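Local atomic coordinates of dinoflagellate luciferase (Lingulodinium polyedrum, PDB entry 1VPR), a protein that catalyses the oxidation of dinoflagellate luciferin by molecular oxygen, emitting blue light at 475 nm, and is represented here by its third luciferase domain. Residues Thr105-Leu118 and Trp265-Arg278. Residues are numbered along the deposited sequence; the frame is centred on the assembly and turned at random.
Sequences TLCFNNFQDPCPQL and WEMESGRCFRIERR
Arg274, on strand 271-282 of the calycin-type antiparallel β-barrel, is wrapped by a short left-handed helical turn at 107-111 and the extended chain that follows it, both within the catalytic domain. Packing is close around this side chain. Arg274 CD sits 3.6 Å from the centroid of the Phe108 ring, almost on its normal, in a CH-pi contact. The side chain then bends at chi3 (-61°), carrying the guanidinium between Cys115 CB over one face and Phe111 on the other. Arg274 NH2 donates to the backbone Phe111 O at 2.9 Å and Arg274 NH1 to Asp113 O at 2.8 Å, both oxygens tilted from the guanidinium plane. Glu293 of strand 285-294 adds a salt bridge to NH2, so the buried charge is probably well balanced. A leucine here would probably leave Phe111 O and Asp113 O without these donors and Glu293 without its cationic mate.

Farther along the strand, Glu276 OE1 accepts from Cys107 N on its anti side and is also salt-bridged to Arg259, while Leu106 CD2 lies against the carboxylate carbon. Glu276 OE2 takes Arg278 NE in a salt bridge at 2.6 Å. Toward solvent the contact thins to the end-on grip of Arg278 on exposed Thr105: NH2 reaches OG1 at 2.8 Å, with that oxygen near the guanidinium plane, and NH1 meets Thr105 O from above the carbonyl plane. Asp103 also holds Thr105 OG1.

At the other end the exposed Gln117 bends at chi2 and turns its amide forward to Leu118 O, whereas buried Leu118 and Pro116 pack on Trp265, with Pro116 CG 3.4 Å from Trp265 CZ2. At the G1 bulge of the hairpin, Leu118 N donates in the carbonyl plane to Gly270 O at 2.9 Å, nearly straight at 176°.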
ATOM      1  N   THR A 105      -8.814  19.325   7.781  1.00 24.00           N
ATOM      2  CA  THR A 105      -7.421  19.608   7.422  1.00 23.04           C
ATOM      3  C   THR A 105      -6.872  18.589   6.434  1.00 22.35           C
ATOM      4  O   THR A 105      -5.663  18.526   6.227  1.00 22.13           O
ATOM      5  CB  THR A 105      -6.480  19.594   8.665  1.00 23.52           C
ATOM      6  OG1 THR A 105      -6.422  18.262   9.187  1.00 23.54           O
ATOM      7  CG2 THR A 105      -7.002  20.540   9.786  1.00 21.29           C
ATOM      8  N   LEU A 106      -7.745  17.797   5.820  1.00 19.21           N
ATOM      9  CA  LEU A 106      -7.290  16.780   4.865  1.00 20.67           C
ATOM     10  C   LEU A 106      -6.702  17.342   3.582  1.00 20.83           C
ATOM     11  O   LEU A 106      -7.063  18.438   3.144  1.00 19.26           O
ATOM     12  CB  LEU A 106      -8.426  15.836   4.512  1.00 20.11           C
ATOM     13  CG  LEU A 106      -8.810  14.929   5.658  1.00 22.88           C
ATOM     14  CD1 LEU A 106     -10.129  14.276   5.308  1.00 26.44           C
ATOM     15  CD2 LEU A 106      -7.720  13.888   5.877  1.00 24.61           C
ATOM     16  N   CYS A 107      -5.796  16.563   2.995  1.00 17.95           N
ATOM     17  CA  CYS A 107      -5.097  16.910   1.764  1.00 17.90           C
ATOM     18  C   CYS A 107      -6.060  17.175   0.628  1.00 16.10           C
ATOM     19  O   CYS A 107      -7.245  16.843   0.707  1.00 17.27           O
ATOM     20  CB  CYS A 107      -4.154  15.763   1.360  1.00 16.99           C
ATOM     21  SG  CYS A 107      -5.043  14.167   1.165  1.00 18.21           S
ATOM     22  N   PHE A 108      -5.529  17.775  -0.430  1.00 18.27           N
ATOM     23  CA  PHE A 108      -6.294  18.108  -1.641  1.00 18.40           C
ATOM     24  C   PHE A 108      -7.522  18.962  -1.308  1.00 19.41           C
ATOM     25  O   PHE A 108      -8.550  18.860  -1.974  1.00 19.76           O
ATOM     26  CB  PHE A 108      -6.738  16.832  -2.371  1.00 18.30           C
ATOM     27  CG  PHE A 108      -5.609  16.082  -3.050  1.00 19.58           C
ATOM     28  CD1 PHE A 108      -5.011  14.995  -2.427  1.00 18.98           C
ATOM     29  CD2 PHE A 108      -5.145  16.478  -4.312  1.00 18.87           C
ATOM     30  CE1 PHE A 108      -3.959  14.304  -3.044  1.00 18.78           C
ATOM     31  CE2 PHE A 108      -4.090  15.793  -4.939  1.00 19.71           C
ATOM     32  CZ  PHE A 108      -3.497  14.699  -4.296  1.00 19.05           C
ATOM     33  N   ASN A 109      -7.392  19.806  -0.287  1.00 20.72           N
ATOM     34  CA  ASN A 109      -8.494  20.658   0.164  1.00 24.16           C
ATOM     35  C   ASN A 109      -9.679  19.780   0.534  1.00 23.12           C
ATOM     36  O   ASN A 109     -10.802  20.008   0.089  1.00 23.36           O
ATOM     37  CB  ASN A 109      -8.883  21.650  -0.932  1.00 25.20           C
ATOM     38  CG  ASN A 109      -7.845  22.734  -1.096  1.00 29.67           C
ATOM     39  OD1 ASN A 109      -7.421  23.347  -0.106  1.00 30.27           O
ATOM     40  ND2 ASN A 109      -7.419  22.981  -2.333  1.00 30.71           N
ATOM     41  N   ASN A 110      -9.398  18.768   1.358  1.00 21.83           N
ATOM     42  CA  ASN A 110     -10.391  17.806   1.801  1.00 20.52           C
ATOM     43  C   ASN A 110     -10.955  17.064   0.622  1.00 21.68           C
ATOM     44  O   ASN A 110     -12.165  16.790   0.550  1.00 21.68           O
ATOM     45  CB  ASN A 110     -11.510  18.483   2.564  1.00 23.13           C
ATOM     46  CG  ASN A 110     -11.040  19.051   3.854  1.00 24.56           C
ATOM     47  OD1 ASN A 110     -10.499  18.329   4.703  1.00 27.79           O
ATOM     48  ND2 ASN A 110     -11.224  20.359   4.024  1.00 26.79           N
ATOM     49  N   PHE A 111     -10.051  16.733  -0.294  1.00 18.26           N
ATOM     50  CA  PHE A 111     -10.377  16.017  -1.501  1.00 20.11           C
ATOM     51  C   PHE A 111     -11.347  16.757  -2.432  1.00 20.60           C
ATOM     52  O   PHE A 111     -11.901  16.149  -3.353  1.00 19.64           O
ATOM     53  CB  PHE A 111     -10.921  14.634  -1.126  1.00 20.66           C
ATOM     54  CG  PHE A 111      -9.934  13.793  -0.338  1.00 17.83           C
ATOM     55  CD1 PHE A 111     -10.182  13.458   0.985  1.00 19.19           C
ATOM     56  CD2 PHE A 111      -8.780  13.314  -0.942  1.00 17.52           C
ATOM     57  CE1 PHE A 111      -9.291  12.638   1.703  1.00 18.45           C
ATOM     58  CE2 PHE A 111      -7.877  12.491  -0.227  1.00 17.46           C
ATOM     59  CZ  PHE A 111      -8.145  12.156   1.095  1.00 15.26           C
ATOM     60  N   GLN A 112     -11.524  18.061  -2.218  1.00 21.46           N
ATOM     61  CA  GLN A 112     -12.431  18.842  -3.080  1.00 24.81           C
ATOM     62  C   GLN A 112     -11.727  19.303  -4.353  1.00 24.85           C
ATOM     63  O   GLN A 112     -12.366  19.765  -5.291  1.00 24.18           O
ATOM     64  CB  GLN A 112     -12.978  20.056  -2.330  1.00 28.78           C
ATOM     65  CG  GLN A 112     -13.772  19.691  -1.091  1.00 33.25           C
ATOM     66  CD  GLN A 112     -14.263  20.913  -0.354  1.00 36.66           C
ATOM     67  OE1 GLN A 112     -15.432  21.280  -0.459  1.00 42.62           O
ATOM     68  NE2 GLN A 112     -13.370  21.563   0.382  1.00 38.61           N
ATOM     69  N   ASP A 113     -10.403  19.189  -4.378  1.00 25.36           N
ATOM     70  CA  ASP A 113      -9.640  19.558  -5.560  1.00 25.55           C
ATOM     71  C   ASP A 113     -10.124  18.671  -6.700  1.00 26.94           C
ATOM     72  O   ASP A 113     -10.458  17.490  -6.489  1.00 27.22           O
ATOM     73  CB  ASP A 113      -8.147  19.323  -5.312  1.00 27.21           C
ATOM     74  CG  ASP A 113      -7.509  20.443  -4.512  1.00 29.20           C
ATOM     75  OD1 ASP A 113      -6.443  20.224  -3.897  1.00 26.96           O
ATOM     76  OD2 ASP A 113      -8.078  21.559  -4.509  1.00 30.46           O
ATOM     77  N   PRO A 114     -10.174  19.220  -7.928  1.00 26.34           N
ATOM     78  CA  PRO A 114     -10.628  18.457  -9.097  1.00 26.04           C
ATOM     79  C   PRO A 114      -9.746  17.214  -9.289  1.00 24.73           C
ATOM     80  O   PRO A 114      -8.518  17.317  -9.404  1.00 24.79           O
ATOM     81  CB  PRO A 114     -10.472  19.449 -10.258  1.00 25.03           C
ATOM     82  CG  PRO A 114     -10.442  20.773  -9.602  1.00 29.20           C
ATOM     83  CD  PRO A 114      -9.682  20.549  -8.332  1.00 26.43           C
ATOM     84  N   CYS A 115     -10.381  16.054  -9.320  1.00 24.49           N
ATOM     85  CA  CYS A 115      -9.662  14.796  -9.478  1.00 23.81           C
ATOM     86  C   CYS A 115      -9.641  14.296 -10.924  1.00 24.18           C
ATOM     87  O   CYS A 115     -10.676  14.191 -11.567  1.00 22.84           O
ATOM     88  CB  CYS A 115     -10.305  13.733  -8.586  1.00 26.91           C
ATOM     89  SG  CYS A 115      -9.373  12.188  -8.523  1.00 25.64           S
ATOM     90  N   PRO A 116      -8.453  13.965 -11.446  1.00 23.64           N
ATOM     91  CA  PRO A 116      -8.344  13.470 -12.824  1.00 23.40           C
ATOM     92  C   PRO A 116      -8.927  12.065 -12.919  1.00 23.65           C
ATOM     93  O   PRO A 116      -9.093  11.380 -11.908  1.00 24.70           O
ATOM     94  CB  PRO A 116      -6.845  13.477 -13.071  1.00 22.07           C
ATOM     95  CG  PRO A 116      -6.302  13.110 -11.699  1.00 23.42           C
ATOM     96  CD  PRO A 116      -7.142  13.969 -10.769  1.00 21.25           C
ATOM     97  N   GLN A 117      -9.221  11.633 -14.140  1.00 23.18           N
ATOM     98  CA  GLN A 117      -9.779  10.314 -14.373  1.00 26.97           C
ATOM     99  C   GLN A 117      -9.361   9.909 -15.789  1.00 27.19           C
ATOM    100  O   GLN A 117      -9.344  10.753 -16.689  1.00 29.55           O
ATOM    101  CB  GLN A 117     -11.296  10.405 -14.253  1.00 31.55           C
ATOM    102  CG  GLN A 117     -12.087   9.350 -14.977  1.00 37.72           C
ATOM    103  CD  GLN A 117     -12.212   8.071 -14.196  1.00 40.53           C
ATOM    104  OE1 GLN A 117     -12.373   8.096 -12.977  1.00 43.35           O
ATOM    105  NE2 GLN A 117     -12.168   6.935 -14.898  1.00 43.14           N
ATOM    106  N   LEU A 118      -9.001   8.648 -15.999  1.00 23.79           N
ATOM    107  CA  LEU A 118      -8.609   8.237 -17.345  1.00 24.30           C
ATOM    108  C   LEU A 118      -9.863   7.887 -18.140  1.00 24.84           C
ATOM    109  O   LEU A 118     -10.847   7.381 -17.590  1.00 24.89           O
ATOM    110  CB  LEU A 118      -7.671   7.022 -17.301  1.00 22.37           C
ATOM    111  CG  LEU A 118      -6.352   7.194 -16.556  1.00 21.50           C
ATOM    112  CD1 LEU A 118      -5.481   5.933 -16.719  1.00 22.06           C
ATOM    113  CD2 LEU A 118      -5.633   8.410 -17.106  1.00 21.48           C
ATOM    114  N   TRP A 265      -2.835   5.695  -9.214  1.00 14.10           N
ATOM    115  CA  TRP A 265      -3.676   5.471 -10.378  1.00 16.15           C
ATOM    116  C   TRP A 265      -3.930   3.983 -10.472  1.00 15.75           C
ATOM    117  O   TRP A 265      -2.990   3.211 -10.635  1.00 16.51           O
ATOM    118  CB  TRP A 265      -2.975   5.910 -11.659  1.00 15.31           C
ATOM    119  CG  TRP A 265      -3.062   7.374 -11.938  1.00 17.15           C
ATOM    120  CD1 TRP A 265      -2.085   8.304 -11.751  1.00 14.56           C
ATOM    121  CD2 TRP A 265      -4.197   8.080 -12.468  1.00 17.22           C
ATOM    122  NE1 TRP A 265      -2.535   9.555 -12.126  1.00 16.95           N
ATOM    123  CE2 TRP A 265      -3.828   9.444 -12.574  1.00 17.91           C
ATOM    124  CE3 TRP A 265      -5.484   7.696 -12.863  1.00 19.03           C
ATOM    125  CZ2 TRP A 265      -4.702  10.422 -13.066  1.00 15.44           C
ATOM    126  CZ3 TRP A 265      -6.361   8.682 -13.354  1.00 19.06           C
ATOM    127  CH2 TRP A 265      -5.959  10.018 -13.449  1.00 18.41           C
ATOM    128  N   GLU A 266      -5.194   3.586 -10.366  1.00 15.06           N
ATOM    129  CA  GLU A 266      -5.581   2.176 -10.470  1.00 15.76           C
ATOM    130  C   GLU A 266      -5.859   2.020 -11.965  1.00 17.55           C
ATOM    131  O   GLU A 266      -6.922   2.424 -12.467  1.00 18.80           O
ATOM    132  CB  GLU A 266      -6.842   1.931  -9.638  1.00 14.82           C
ATOM    133  CG  GLU A 266      -7.365   0.500  -9.637  1.00 16.46           C
ATOM    134  CD  GLU A 266      -8.622   0.372  -8.791  1.00 17.18           C
ATOM    135  OE1 GLU A 266      -9.663   0.928  -9.216  1.00 16.04           O
ATOM    136  OE2 GLU A 266      -8.560  -0.260  -7.699  1.00 14.78           O
HETATM  137  N   MSE A 267      -4.892   1.433 -12.671  1.00 17.95           N
HETATM  138  CA  MSE A 267      -4.951   1.316 -14.109  1.00 16.95           C
HETATM  139  C   MSE A 267      -6.138   0.588 -14.724  1.00 19.40           C
HETATM  140  O   MSE A 267      -6.613   0.980 -15.785  1.00 19.58           O
HETATM  141  CB  MSE A 267      -3.644   0.718 -14.624  1.00 18.59           C
HETATM  142  CG  MSE A 267      -2.378   1.504 -14.236  1.00 12.18           C
HETATM  143 SE   MSE A 267      -2.506   3.373 -14.716  1.00 21.89          SE
HETATM  144  CE  MSE A 267      -3.046   3.138 -16.570  1.00 16.25           C
ATOM    145  N   GLU A 268      -6.646  -0.447 -14.078  1.00 18.96           N
ATOM    146  CA  GLU A 268      -7.773  -1.160 -14.672  1.00 20.64           C
ATOM    147  C   GLU A 268      -9.123  -0.444 -14.626  1.00 20.41           C
ATOM    148  O   GLU A 268     -10.050  -0.840 -15.346  1.00 21.55           O
ATOM    149  CB  GLU A 268      -7.895  -2.540 -14.037  1.00 20.04           C
ATOM    150  CG  GLU A 268      -6.720  -3.428 -14.351  1.00 18.63           C
ATOM    151  CD  GLU A 268      -5.426  -2.967 -13.698  1.00 21.18           C
ATOM    152  OE1 GLU A 268      -5.428  -2.690 -12.482  1.00 24.59           O
ATOM    153  OE2 GLU A 268      -4.399  -2.903 -14.407  1.00 21.87           O
ATOM    154  N   SER A 269      -9.239   0.597 -13.798  1.00 18.37           N
ATOM    155  CA  SER A 269     -10.485   1.359 -13.661  1.00 18.46           C
ATOM    156  C   SER A 269     -10.331   2.813 -14.116  1.00 17.13           C
ATOM    157  O   SER A 269     -11.320   3.520 -14.354  1.00 19.52           O
ATOM    158  CB  SER A 269     -10.937   1.344 -12.206  1.00 17.67           C
ATOM    159  OG  SER A 269     -10.068   2.141 -11.410  1.00 17.89           O
ATOM    160  N   GLY A 270      -9.088   3.256 -14.245  1.00 17.09           N
ATOM    161  CA  GLY A 270      -8.824   4.626 -14.662  1.00 19.29           C
ATOM    162  C   GLY A 270      -9.057   5.619 -13.541  1.00 21.85           C
ATOM    163  O   GLY A 270      -9.084   6.841 -13.774  1.00 23.74           O
ATOM    164  N   ARG A 271      -9.217   5.117 -12.316  1.00 20.64           N
ATOM    165  CA  ARG A 271      -9.464   5.999 -11.164  1.00 20.74           C
ATOM    166  C   ARG A 271      -8.181   6.441 -10.449  1.00 18.96           C
ATOM    167  O   ARG A 271      -7.235   5.662 -10.327  1.00 17.32           O
ATOM    168  CB  ARG A 271     -10.383   5.297 -10.160  1.00 21.73           C
ATOM    169  CG  ARG A 271     -11.804   5.088 -10.647  1.00 21.76           C
ATOM    170  CD  ARG A 271     -12.644   4.455  -9.543  1.00 22.36           C
ATOM    171  NE  ARG A 271     -12.156   3.125  -9.193  1.00 20.38           N
ATOM    172  CZ  ARG A 271     -12.588   2.436  -8.137  1.00 22.20           C
ATOM    173  NH1 ARG A 271     -12.103   1.223  -7.870  1.00 21.11           N
ATOM    174  NH2 ARG A 271     -13.506   2.970  -7.339  1.00 22.34           N
ATOM    175  N   CYS A 272      -8.153   7.692  -9.991  1.00 17.97           N
ATOM    176  CA  CYS A 272      -6.996   8.234  -9.271  1.00 18.00           C
ATOM    177  C   CYS A 272      -7.373   8.317  -7.790  1.00 19.93           C
ATOM    178  O   CYS A 272      -8.180   9.171  -7.410  1.00 19.34           O
ATOM    179  CB  CYS A 272      -6.659   9.649  -9.786  1.00 19.29           C
ATOM    180  SG  CYS A 272      -5.176  10.433  -9.032  1.00 18.50           S
ATOM    181  N   PHE A 273      -6.832   7.417  -6.966  1.00 16.62           N
ATOM    182  CA  PHE A 273      -7.112   7.441  -5.528  1.00 15.08           C
ATOM    183  C   PHE A 273      -6.176   8.466  -4.926  1.00 15.43           C
ATOM    184  O   PHE A 273      -4.975   8.470  -5.203  1.00 13.73           O
ATOM    185  CB  PHE A 273      -6.831   6.070  -4.869  1.00 16.38           C
ATOM    186  CG  PHE A 273      -7.849   5.005  -5.193  1.00 15.69           C
ATOM    187  CD1 PHE A 273      -7.850   4.380  -6.429  1.00 16.99           C
ATOM    188  CD2 PHE A 273      -8.804   4.628  -4.246  1.00 16.71           C
ATOM    189  CE1 PHE A 273      -8.776   3.395  -6.735  1.00 15.53           C
ATOM    190  CE2 PHE A 273      -9.742   3.642  -4.532  1.00 15.49           C
ATOM    191  CZ  PHE A 273      -9.732   3.017  -5.784  1.00 16.71           C
ATOM    192  N   ARG A 274      -6.699   9.338  -4.082  1.00 13.54           N
ATOM    193  CA  ARG A 274      -5.842  10.341  -3.490  1.00 13.73           C
ATOM    194  C   ARG A 274      -5.706   9.975  -2.035  1.00 12.17           C
ATOM    195  O   ARG A 274      -6.641   9.466  -1.433  1.00 13.67           O
ATOM    196  CB  ARG A 274      -6.429  11.722  -3.743  1.00 11.96           C
ATOM    197  CG  ARG A 274      -6.269  12.129  -5.216  1.00 15.90           C
ATOM    198  CD  ARG A 274      -6.959  13.466  -5.520  1.00 16.43           C
ATOM    199  NE  ARG A 274      -8.383  13.351  -5.250  1.00 18.08           N
ATOM    200  CZ  ARG A 274      -9.215  14.382  -5.207  1.00 19.12           C
ATOM    201  NH1 ARG A 274      -8.747  15.609  -5.428  1.00 19.69           N
ATOM    202  NH2 ARG A 274     -10.495  14.187  -4.904  1.00 17.51           N
ATOM    203  N   ILE A 275      -4.546  10.247  -1.451  1.00 13.53           N
ATOM    204  CA  ILE A 275      -4.310   9.752  -0.101  1.00 12.35           C
ATOM    205  C   ILE A 275      -3.324  10.537   0.733  1.00 12.82           C
ATOM    206  O   ILE A 275      -2.478  11.258   0.193  1.00 15.50           O
ATOM    207  CB  ILE A 275      -3.815   8.275  -0.251  1.00 13.84           C
ATOM    208  CG1 ILE A 275      -3.509   7.622   1.103  1.00 12.48           C
ATOM    209  CG2 ILE A 275      -2.533   8.247  -1.134  1.00 14.19           C
ATOM    210  CD1 ILE A 275      -3.069   6.162   0.918  1.00 14.98           C
ATOM    211  N   GLU A 276      -3.469  10.443   2.054  1.00 14.55           N
ATOM    212  CA  GLU A 276      -2.511  11.062   2.962  1.00 12.73           C
ATOM    213  C   GLU A 276      -2.257  10.117   4.122  1.00 13.16           C
ATOM    214  O   GLU A 276      -3.108   9.255   4.441  1.00 12.63           O
ATOM    215  CB  GLU A 276      -3.007  12.411   3.533  1.00 12.39           C
ATOM    216  CG  GLU A 276      -4.237  12.360   4.443  1.00 14.26           C
ATOM    217  CD  GLU A 276      -4.257  13.540   5.393  1.00 19.12           C
ATOM    218  OE1 GLU A 276      -4.382  14.684   4.894  1.00 17.68           O
ATOM    219  OE2 GLU A 276      -4.118  13.338   6.633  1.00 16.17           O
ATOM    220  N   ARG A 277      -1.070  10.245   4.723  1.00 13.68           N
ATOM    221  CA  ARG A 277      -0.732   9.500   5.938  1.00 13.11           C
ATOM    222  C   ARG A 277      -0.135  10.557   6.832  1.00 11.87           C
ATOM    223  O   ARG A 277       0.754  11.286   6.395  1.00 14.52           O
ATOM    224  CB  ARG A 277       0.315   8.412   5.718  1.00 12.82           C
ATOM    225  CG  ARG A 277      -0.244   7.106   5.114  1.00 14.70           C
ATOM    226  CD  ARG A 277       0.883   6.181   4.645  1.00 13.33           C
ATOM    227  NE  ARG A 277       0.345   4.871   4.273  1.00 15.03           N
ATOM    228  CZ  ARG A 277       1.052   3.918   3.674  1.00 14.26           C
ATOM    229  NH1 ARG A 277       2.329   4.128   3.387  1.00  9.78           N
ATOM    230  NH2 ARG A 277       0.474   2.759   3.345  1.00 13.16           N
ATOM    231  N   ARG A 278      -0.614  10.644   8.071  1.00 12.78           N
ATOM    232  CA  ARG A 278      -0.078  11.608   9.023  1.00 10.96           C
ATOM    233  C   ARG A 278       0.154  10.928  10.359  1.00 12.80           C
ATOM    234  O   ARG A 278      -0.629  10.057  10.775  1.00 13.90           O
ATOM    235  CB  ARG A 278      -1.020  12.817   9.203  1.00 11.36           C
ATOM    236  CG  ARG A 278      -2.337  12.556   9.905  1.00 15.40           C
ATOM    237  CD  ARG A 278      -3.080  13.876  10.189  1.00 17.78           C
ATOM    238  NE  ARG A 278      -3.599  14.493   8.960  1.00 20.71           N
ATOM    239  CZ  ARG A 278      -4.279  15.640   8.925  1.00 20.44           C
ATOM    240  NH1 ARG A 278      -4.715  16.106   7.768  1.00 19.70           N
ATOM    241  NH2 ARG A 278      -4.516  16.328  10.045  1.00 21.46           N
TER
HETATM  242  O   HOH W   1      -6.873  16.442  -7.406  1.00 21.10           O
HETATM  243  O   HOH W   2     -10.316   9.513 -10.942  1.00 23.60           O